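Local structure of putative aminopeptidase (Leishmania major, 5NTH) at residues K251-L255 with P273-V277; V375-G379 with G396-Y400; K380-N386 with P473-N479. The protein probably acts as a manganese-dependent M17 leucyl aminopeptidase, removing single residues from the N-termini of peptides, and is seen here with actinonin bound. All blocks are in the same frame, centred on the assembly; numbering follows the deposited sequence.

Contact 1: K251-L255 with P273-V277; sequences KGDEL and PAHLV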
loop_
_atom_site.group_PDB
_atom_site.type_symbol
_atom_site.label_atom_id
_atom_site.label_comp_id
_atom_site.label_asym_id
_atom_site.label_seq_id
_atom_site.Cartn_x
_atom_site.Cartn_y
_atom_site.Cartn_z
ATOM N N LYS A 251 -21.212 19.478 29.441
ATOM C CA LYS A 251 -19.875 18.860 29.537
ATOM C C LYS A 251 -19.923 17.377 29.932
ATOM O O LYS A 251 -20.707 16.996 30.795
ATOM C CB LYS A 251 -19.027 19.635 30.552
ATOM C CG LYS A 251 -17.613 19.105 30.770
ATOM C CD LYS A 251 -16.865 19.927 31.838
ATOM C CE LYS A 251 -15.624 19.209 32.407
ATOM N NZ LYS A 251 -14.682 20.088 33.182
ATOM N N GLY A 252 -19.078 16.563 29.282
ATOM C CA GLY A 252 -18.755 15.204 29.722
ATOM C C GLY A 252 -19.966 14.304 29.827
ATOM O O GLY A 252 -20.629 14.090 28.835
ATOM N N ASP A 253 -20.256 13.792 31.024
ATOM C CA ASP A 253 -21.442 12.929 31.258
ATOM C C ASP A 253 -22.778 13.646 31.079
ATOM O O ASP A 253 -23.765 13.014 30.727
ATOM C CB ASP A 253 -21.382 12.232 32.638
ATOM C CG ASP A 253 -20.123 11.337 32.801
ATOM O OD1 ASP A 253 -19.324 11.151 31.843
ATOM O OD2 ASP A 253 -19.928 10.808 33.913
ATOM N N GLU A 254 -22.790 14.964 31.287
ATOM C CA GLU A 254 -23.958 15.796 31.009
ATOM C C GLU A 254 -24.449 15.626 29.556
ATOM O O GLU A 254 -25.655 15.713 29.304
ATOM C CB GLU A 254 -23.674 17.270 31.345
ATOM N N LEU A 255 -23.532 15.361 28.620
ATOM C CA LEU A 255 -23.895 15.154 27.215
ATOM C C LEU A 255 -24.656 13.875 27.045
ATOM O O LEU A 255 -25.738 13.845 26.446
ATOM C CB LEU A 255 -22.670 15.068 26.326
ATOM C CG LEU A 255 -21.991 16.390 26.060
ATOM C CD1 LEU A 255 -20.579 16.150 25.536
ATOM C CD2 LEU A 255 -22.824 17.214 25.083
ATOM N N PRO A 273 -12.533 15.795 28.494
ATOM C CA PRO A 273 -13.854 15.424 27.964
ATOM C C PRO A 273 -14.491 16.368 26.929
ATOM O O PRO A 273 -14.016 17.468 26.697
ATOM C CB PRO A 273 -14.715 15.330 29.225
ATOM C CG PRO A 273 -14.082 16.290 30.170
ATOM C CD PRO A 273 -12.625 16.368 29.848
ATOM N N ALA A 274 -15.572 15.894 26.329
ATOM C CA ALA A 274 -16.313 16.661 25.352
ATOM C C ALA A 274 -17.108 17.829 25.970
ATOM O O ALA A 274 -17.483 17.783 27.137
ATOM C CB ALA A 274 -17.240 15.740 24.580
ATOM N N HIS A 275 -17.328 18.880 25.175
ATOM C CA HIS A 275 -18.186 19.998 25.564
ATOM C C HIS A 275 -18.981 20.476 24.374
ATOM O O HIS A 275 -18.437 20.634 23.279
ATOM C CB HIS A 275 -17.413 21.251 25.995
ATOM C CG HIS A 275 -16.462 21.066 27.130
ATOM N ND1 HIS A 275 -15.324 20.297 27.034
ATOM C CD2 HIS A 275 -16.421 21.650 28.354
ATOM C CE1 HIS A 275 -14.655 20.369 28.173
ATOM N NE2 HIS A 275 -15.294 21.190 28.988
ATOM N N LEU A 276 -20.253 20.769 24.610
ATOM C CA LEU A 276 -20.947 21.722 23.770
ATOM C C LEU A 276 -20.933 23.049 24.500
ATOM O O LEU A 276 -21.403 23.164 25.624
ATOM C CB LEU A 276 -22.360 21.270 23.434
ATOM C CG LEU A 276 -22.413 20.283 22.266
ATOM C CD1 LEU A 276 -23.797 19.706 22.180
ATOM C CD2 LEU A 276 -22.087 20.942 20.938
ATOM N N VAL A 277 -20.342 24.042 23.866
ATOM C CA VAL A 277 -20.241 25.344 24.460
ATOM C C VAL A 277 -20.916 26.291 23.488
ATOM O O VAL A 277 -20.558 26.311 22.299
ATOM C CB VAL A 277 -18.783 25.763 24.644
ATOM C CG1 VAL A 277 -18.707 27.100 25.377
ATOM C CG2 VAL A 277 -18.003 24.688 25.381
#

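Contact 2: V375-G379 with G396-Y400; sequences VMKSG and GDGVY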
loop_
_atom_site.group_PDB
_atom_site.type_symbol
_atom_site.label_atom_id
_atom_site.label_comp_id
_atom_site.label_asym_id
_atom_site.label_seq_id
_atom_site.Cartn_x
_atom_site.Cartn_y
_atom_site.Cartn_z
ATOM N N VAL A 375 -27.118 7.155 19.041
ATOM C CA VAL A 375 -28.365 7.889 18.976
ATOM C C VAL A 375 -28.076 9.350 19.221
ATOM O O VAL A 375 -27.741 9.752 20.309
ATOM C CB VAL A 375 -29.385 7.389 19.998
ATOM C CG1 VAL A 375 -30.777 7.949 19.673
ATOM C CG2 VAL A 375 -29.434 5.869 19.988
ATOM N N MET A 376 -28.243 10.138 18.181
ATOM C CA MET A 376 -27.922 11.531 18.218
ATOM C C MET A 376 -29.028 12.243 19.005
ATOM O O MET A 376 -30.106 11.718 19.197
ATOM C CB MET A 376 -27.889 12.094 16.798
ATOM C CG MET A 376 -27.040 11.353 15.792
ATOM S SD MET A 376 -25.312 11.701 15.992
ATOM C CE MET A 376 -25.249 13.431 15.533
ATOM N N LYS A 377 -28.760 13.452 19.442
ATOM C CA LYS A 377 -29.781 14.259 20.055
ATOM C C LYS A 377 -31.055 14.364 19.258
ATOM O O LYS A 377 -32.137 14.393 19.823
ATOM C CB LYS A 377 -29.268 15.678 20.244
ATOM C CG LYS A 377 -30.200 16.557 21.044
ATOM C CD LYS A 377 -30.517 15.952 22.402
ATOM C CE LYS A 377 -31.238 16.958 23.283
ATOM N NZ LYS A 377 -32.177 16.270 24.189
ATOM N N SER A 378 -30.930 14.441 17.945
ATOM C CA SER A 378 -32.077 14.646 17.100
ATOM C C SER A 378 -33.017 13.473 17.056
ATOM O O SER A 378 -34.050 13.554 16.398
ATOM C CB SER A 378 -31.612 14.904 15.677
ATOM O OG SER A 378 -31.056 13.723 15.143
ATOM N N GLY A 379 -32.630 12.369 17.702
ATOM C CA GLY A 379 -33.363 11.094 17.643
ATOM C C GLY A 379 -32.916 10.114 16.553
ATOM O O GLY A 379 -33.159 8.914 16.663
ATOM N N GLY A 396 -23.523 17.270 14.122
ATOM C CA GLY A 396 -24.892 16.865 14.189
ATOM C C GLY A 396 -25.511 17.235 15.513
ATOM O O GLY A 396 -26.561 17.829 15.518
ATOM N N ASP A 397 -24.897 16.903 16.638
ATOM C CA ASP A 397 -25.472 17.302 17.934
ATOM C C ASP A 397 -25.400 18.835 18.084
ATOM O O ASP A 397 -26.231 19.449 18.745
ATOM C CB ASP A 397 -24.795 16.588 19.118
ATOM C CG ASP A 397 -25.319 15.162 19.343
ATOM O OD1 ASP A 397 -26.431 14.820 18.907
ATOM O OD2 ASP A 397 -24.647 14.356 19.993
ATOM N N GLY A 398 -24.414 19.459 17.458
ATOM C CA GLY A 398 -24.250 20.895 17.563
ATOM C C GLY A 398 -25.384 21.657 16.913
ATOM O O GLY A 398 -25.925 22.609 17.489
ATOM N N VAL A 399 -25.721 21.263 15.698
ATOM C CA VAL A 399 -26.734 21.975 14.981
ATOM C C VAL A 399 -28.100 21.724 15.622
ATOM O O VAL A 399 -28.902 22.658 15.717
ATOM C CB VAL A 399 -26.707 21.694 13.480
ATOM C CG1 VAL A 399 -25.372 22.146 12.904
ATOM C CG2 VAL A 399 -27.004 20.226 13.158
ATOM N N TYR A 400 -28.342 20.515 16.135
ATOM C CA TYR A 400 -29.590 20.257 16.836
ATOM C C TYR A 400 -29.703 21.151 18.067
ATOM O O TYR A 400 -30.700 21.825 18.262
ATOM C CB TYR A 400 -29.790 18.788 17.213
ATOM C CG TYR A 400 -31.162 18.610 17.785
ATOM C CD1 TYR A 400 -32.278 18.412 16.958
ATOM C CD2 TYR A 400 -31.374 18.763 19.156
ATOM C CE1 TYR A 400 -33.570 18.307 17.502
ATOM C CE2 TYR A 400 -32.652 18.671 19.715
ATOM C CZ TYR A 400 -33.748 18.440 18.890
ATOM O OH TYR A 400 -34.993 18.366 19.448
#

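Contact 3: K380-N386 with P473-N479; sequences KSVEVMN and PCADMRN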
loop_
_atom_site.group_PDB
_atom_site.type_symbol
_atom_site.label_atom_id
_atom_site.label_comp_id
_atom_site.label_asym_id
_atom_site.label_seq_id
_atom_site.Cartn_x
_atom_site.Cartn_y
_atom_site.Cartn_z
ATOM N N LYS A 380 -32.253 10.617 15.513
ATOM C CA LYS A 380 -31.810 9.812 14.393
ATOM C C LYS A 380 -30.643 8.911 14.841
ATOM O O LYS A 380 -29.717 9.376 15.522
ATOM C CB LYS A 380 -31.408 10.719 13.221
ATOM C CG LYS A 380 -32.523 11.621 12.698
ATOM C CD LYS A 380 -33.280 11.036 11.508
ATOM C CE LYS A 380 -32.935 11.733 10.190
ATOM N NZ LYS A 380 -33.536 13.092 10.088
ATOM N N SER A 381 -30.719 7.630 14.479
ATOM C CA SER A 381 -29.706 6.651 14.852
ATOM C C SER A 381 -28.618 6.574 13.780
ATOM O O SER A 381 -28.919 6.615 12.590
ATOM C CB SER A 381 -30.353 5.279 15.056
ATOM O OG SER A 381 -30.899 4.796 13.845
ATOM N N VAL A 382 -27.362 6.454 14.189
ATOM C CA VAL A 382 -26.269 6.487 13.227
ATOM C C VAL A 382 -25.388 5.275 13.363
ATOM O O VAL A 382 -24.940 4.959 14.462
ATOM C CB VAL A 382 -25.402 7.759 13.382
ATOM C CG1 VAL A 382 -24.201 7.715 12.449
ATOM C CG2 VAL A 382 -26.227 8.976 13.050
ATOM N N GLU A 383 -25.112 4.616 12.246
ATOM C CA GLU A 383 -24.201 3.471 12.258
ATOM C C GLU A 383 -22.790 3.923 11.873
ATOM O O GLU A 383 -22.526 4.247 10.720
ATOM C CB GLU A 383 -24.660 2.361 11.308
ATOM C CG GLU A 383 -23.962 1.033 11.620
ATOM C CD GLU A 383 -24.187 -0.061 10.588
ATOM O OE1 GLU A 383 -24.788 0.245 9.528
ATOM O OE2 GLU A 383 -23.739 -1.226 10.842
ATOM N N VAL A 384 -21.890 3.904 12.836
ATOM C CA VAL A 384 -20.528 4.370 12.625
ATOM C C VAL A 384 -19.738 3.363 11.828
ATOM O O VAL A 384 -19.397 2.337 12.341
ATOM C CB VAL A 384 -19.822 4.592 13.974
ATOM C CG1 VAL A 384 -18.391 5.061 13.769
ATOM C CG2 VAL A 384 -20.591 5.614 14.819
ATOM N N MET A 385 -19.422 3.668 10.582
ATOM C CA MET A 385 -18.594 2.787 9.742
ATOM C C MET A 385 -17.134 3.177 9.696
ATOM O O MET A 385 -16.271 2.332 9.430
ATOM C CB MET A 385 -19.123 2.794 8.324
ATOM C CG MET A 385 -20.563 2.355 8.200
ATOM S SD MET A 385 -20.681 0.563 8.224
ATOM C CE MET A 385 -20.511 0.150 9.954
ATOM N N ASN A 386 -16.863 4.458 9.902
ATOM C CA ASN A 386 -15.516 4.960 9.988
ATOM C C ASN A 386 -15.456 5.980 11.066
ATOM O O ASN A 386 -16.100 7.026 10.930
ATOM C CB ASN A 386 -15.062 5.596 8.690
ATOM C CG ASN A 386 -13.573 5.873 8.698
ATOM O OD1 ASN A 386 -13.121 6.701 9.471
ATOM N ND2 ASN A 386 -12.799 5.151 7.890
ATOM N N PRO A 473 -28.381 -0.985 7.029
ATOM C CA PRO A 473 -29.341 -2.037 7.352
ATOM C C PRO A 473 -29.956 -2.025 8.776
ATOM O O PRO A 473 -30.939 -2.709 8.997
ATOM C CB PRO A 473 -28.533 -3.348 7.146
ATOM C CG PRO A 473 -27.092 -2.986 7.080
ATOM C CD PRO A 473 -27.001 -1.493 6.901
ATOM N N CYS A 474 -29.380 -1.296 9.734
ATOM C CA CYS A 474 -29.864 -1.346 11.131
ATOM C C CYS A 474 -29.904 0.011 11.872
ATOM O O CYS A 474 -30.041 0.092 13.090
ATOM C CB CYS A 474 -29.004 -2.330 11.878
ATOM S SG CYS A 474 -27.301 -1.747 12.028
ATOM N N ALA A 475 -29.815 1.093 11.127
ATOM C CA ALA A 475 -29.905 2.428 11.708
ATOM C C ALA A 475 -30.407 3.369 10.652
ATOM O O ALA A 475 -30.502 3.022 9.473
ATOM C CB ALA A 475 -28.556 2.878 12.211
ATOM N N ASP A 476 -30.740 4.569 11.078
ATOM C CA ASP A 476 -31.304 5.541 10.152
ATOM C C ASP A 476 -30.324 5.893 9.042
ATOM O O ASP A 476 -30.727 6.014 7.895
ATOM C CB ASP A 476 -31.814 6.778 10.897
ATOM C CG ASP A 476 -33.019 6.465 11.751
ATOM O OD1 ASP A 476 -33.982 5.789 11.218
ATOM O OD2 ASP A 476 -32.985 6.886 12.947
ATOM N N MET A 477 -29.039 5.983 9.395
ATOM C CA MET A 477 -27.995 6.276 8.433
ATOM C C MET A 477 -26.627 5.819 8.927
ATOM O O MET A 477 -26.423 5.584 10.117
ATOM C CB MET A 477 -27.948 7.774 8.237
ATOM C CG MET A 477 -27.569 8.539 9.505
ATOM S SD MET A 477 -27.958 10.294 9.478
ATOM C CE MET A 477 -27.461 10.655 7.793
ATOM N N ARG A 478 -25.679 5.744 8.011
ATOM C CA ARG A 478 -24.274 5.548 8.388
ATOM C C ARG A 478 -23.646 6.896 8.553
ATOM O O ARG A 478 -24.342 7.886 8.425
ATOM C CB ARG A 478 -23.563 4.759 7.313
ATOM C CG ARG A 478 -24.285 3.465 7.133
ATOM C CD ARG A 478 -23.538 2.415 6.395
ATOM N NE ARG A 478 -23.849 1.140 7.043
ATOM C CZ ARG A 478 -23.760 -0.052 6.470
ATOM N NH1 ARG A 478 -24.075 -1.129 7.167
ATOM N NH2 ARG A 478 -23.342 -0.173 5.212
ATOM N N ASN A 479 -22.353 6.961 8.830
ATOM C CA ASN A 479 -21.680 8.250 8.844
ATOM C C ASN A 479 -20.627 8.447 7.745
ATOM O O ASN A 479 -19.866 9.382 7.808
ATOM C CB ASN A 479 -21.065 8.483 10.205
ATOM C CG ASN A 479 -19.762 7.759 10.368
ATOM O OD1 ASN A 479 -19.537 6.726 9.732
ATOM N ND2 ASN A 479 -18.873 8.306 11.189
#

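Contact 1: K251-L255 with P273-V277
The backbone amide of Gly252 gives its hydrogen to the carbonyl of Ala274, with Gly252 N 2.9 Å from Ala274 O and a nearly straight N-H...O angle of 165°. This is where the edge strand 246-251 leaves the main sheet of the catalytic domain: Lys251 and His275 form a non-hydrogen-bonded antiparallel pair, and the chain then turns into helix 253-257. The same carbonyl oxygen also receives a CA-H...O contact, Lys251 CA lying 3.6 Å from Ala274 O. On one side of the sheet the Lys251 and His275 side chains run side by side in the same direction. The fully extended lysine chain (chi1 179°) puts CG over one face of the imidazole, offset toward the rim, in a CH-pi contact with Lys251 CG 3.9 Å from the centroid of the His275 ring, while CD passes close to NE2. Farther along, Lys251 CE reaches Pro273 CG at 4.0 Å. Leu255, from the first turn of the helix, forks over the second segment: its CD1 meets Ala274 CB at 3.5 Å, while its CD2 lies 3.9 Å from Leu276 CD1, the two leucines crossing at about a right angle. Helix 261-267 packs on both leucines through Ile263, helix 229-243 touches His275 and Pro273, and strand 349-361 continues the sheet beyond strand 275-282.

Contact 2: V375-G379 with G396-Y400
Asp397 reaches from helix 391-404 to the turn at 376-379, and its side chain can be followed outward. CB leads to CG, held anti to the carbonyl carbon (chi1 -81°), which brings the carboxylate up to the turn, with Asp397 CG 3.8 Å from Lys377 N. OD1 then accepts the amide of Lys377, with Lys377 N 2.8 Å from Asp397 OD1, a bond of 163° that arrives on the syn side and 22° out of the carboxylate plane. The nearest carbon to Asp397 OD1 across the contact is Lys377 CB, at 3.3 Å. At the other tip, OD2 is hydrogen-bonded to the amide of Ile263, so one carboxylate ties the turn and the start of helix 261-267 to the same helix. The turn itself is type I, closed by Gly379 N to Met376 O at 3.0 Å. Three residues on from the aspartate, Tyr400 offers a ring face to the backbone of the loop: Ser378 CA sits over the face, 4.1 Å from the centroid of the Tyr400 ring, in a CH-pi contact. The Ser378 hydroxyl is turned to His499. The Met376 chain, bent at chi2 and chi3, places CE 3.7 Å from Gly396 CA, against a helix surface that bears no side chain at this point. The turn joins strands 373-375 and 381-383, and helix 391-404 packs against it and, through Val399, also touches strand 412-417.

Contact 3: K380-N386 with P473-N479
Glu383 carries its CG anti to the backbone N (chi1 -163°) and stays extended, while Arg478 has CG beside its own N (chi1 -57°), and the two side chains run in the same direction to a salt bridge. They stand on neighbouring parallel strands, 381-383 and 477-478, of a small three-stranded mixed sheet in the catalytic domain. Arg478 grips side-on with NE and NH1, both 2.8 Å from Glu383 OE1, which lies in the guanidinium plane although the two flat groups are turned 48° apart. Ser472 OG also hydrogen-bonds Glu383 OE1, probably helping to stabilise the carboxylate charge. Met385 SD sits over one face of the guanidinium, offset toward its rim. Between the backbones, Glu383 N donates to Met477 O at 2.7 Å. The opposite sheet face carries Val382 and Met477, with Val382 CG2 3.8 Å from Met477 CG, both packed on Phe495. Asp476 and Ser381 are doubly joined: Ser381 N gives a nearly straight bond to Asp476 OD2, and Asp476 N donates to Ser381 OG at 2.8 Å. Asp476 OD1 bonds Ala167 of a second subunit, so the sheet edge faces the oligomer interface. Toward the manganese site, Asn386 OD1 holds the amide of the metal ligand Asp388. There the Asn479 amide spans two backbone groups, OD1 accepting Met385 N at 3.2 Å and ND2 donating to Asn386 O at 3.1 Å.

Overall arrangement
The three contacts lie in the catalytic domain, on the same side of the chain's centre. Contact 1 closes before the others open, whereas contacts 2 and 3 interleave along the sequence. Contact 2 lies in the middle, its centre about 13 Å from each of the others; contacts 1 and 3 are about 22 Å apart between centres. Leu276 packs on Gly398, bringing strand 275-282, next to the outermost strand of the large sheet, against helix 391-404, and Met376, in the turn that packs on that helix, touches Val382 of the small sheet. Asp388 and Glu390, both manganese ligands, lie between strand 381-383 and helix 391-404, so contacts 2 and 3 frame the chain segment that delivers them.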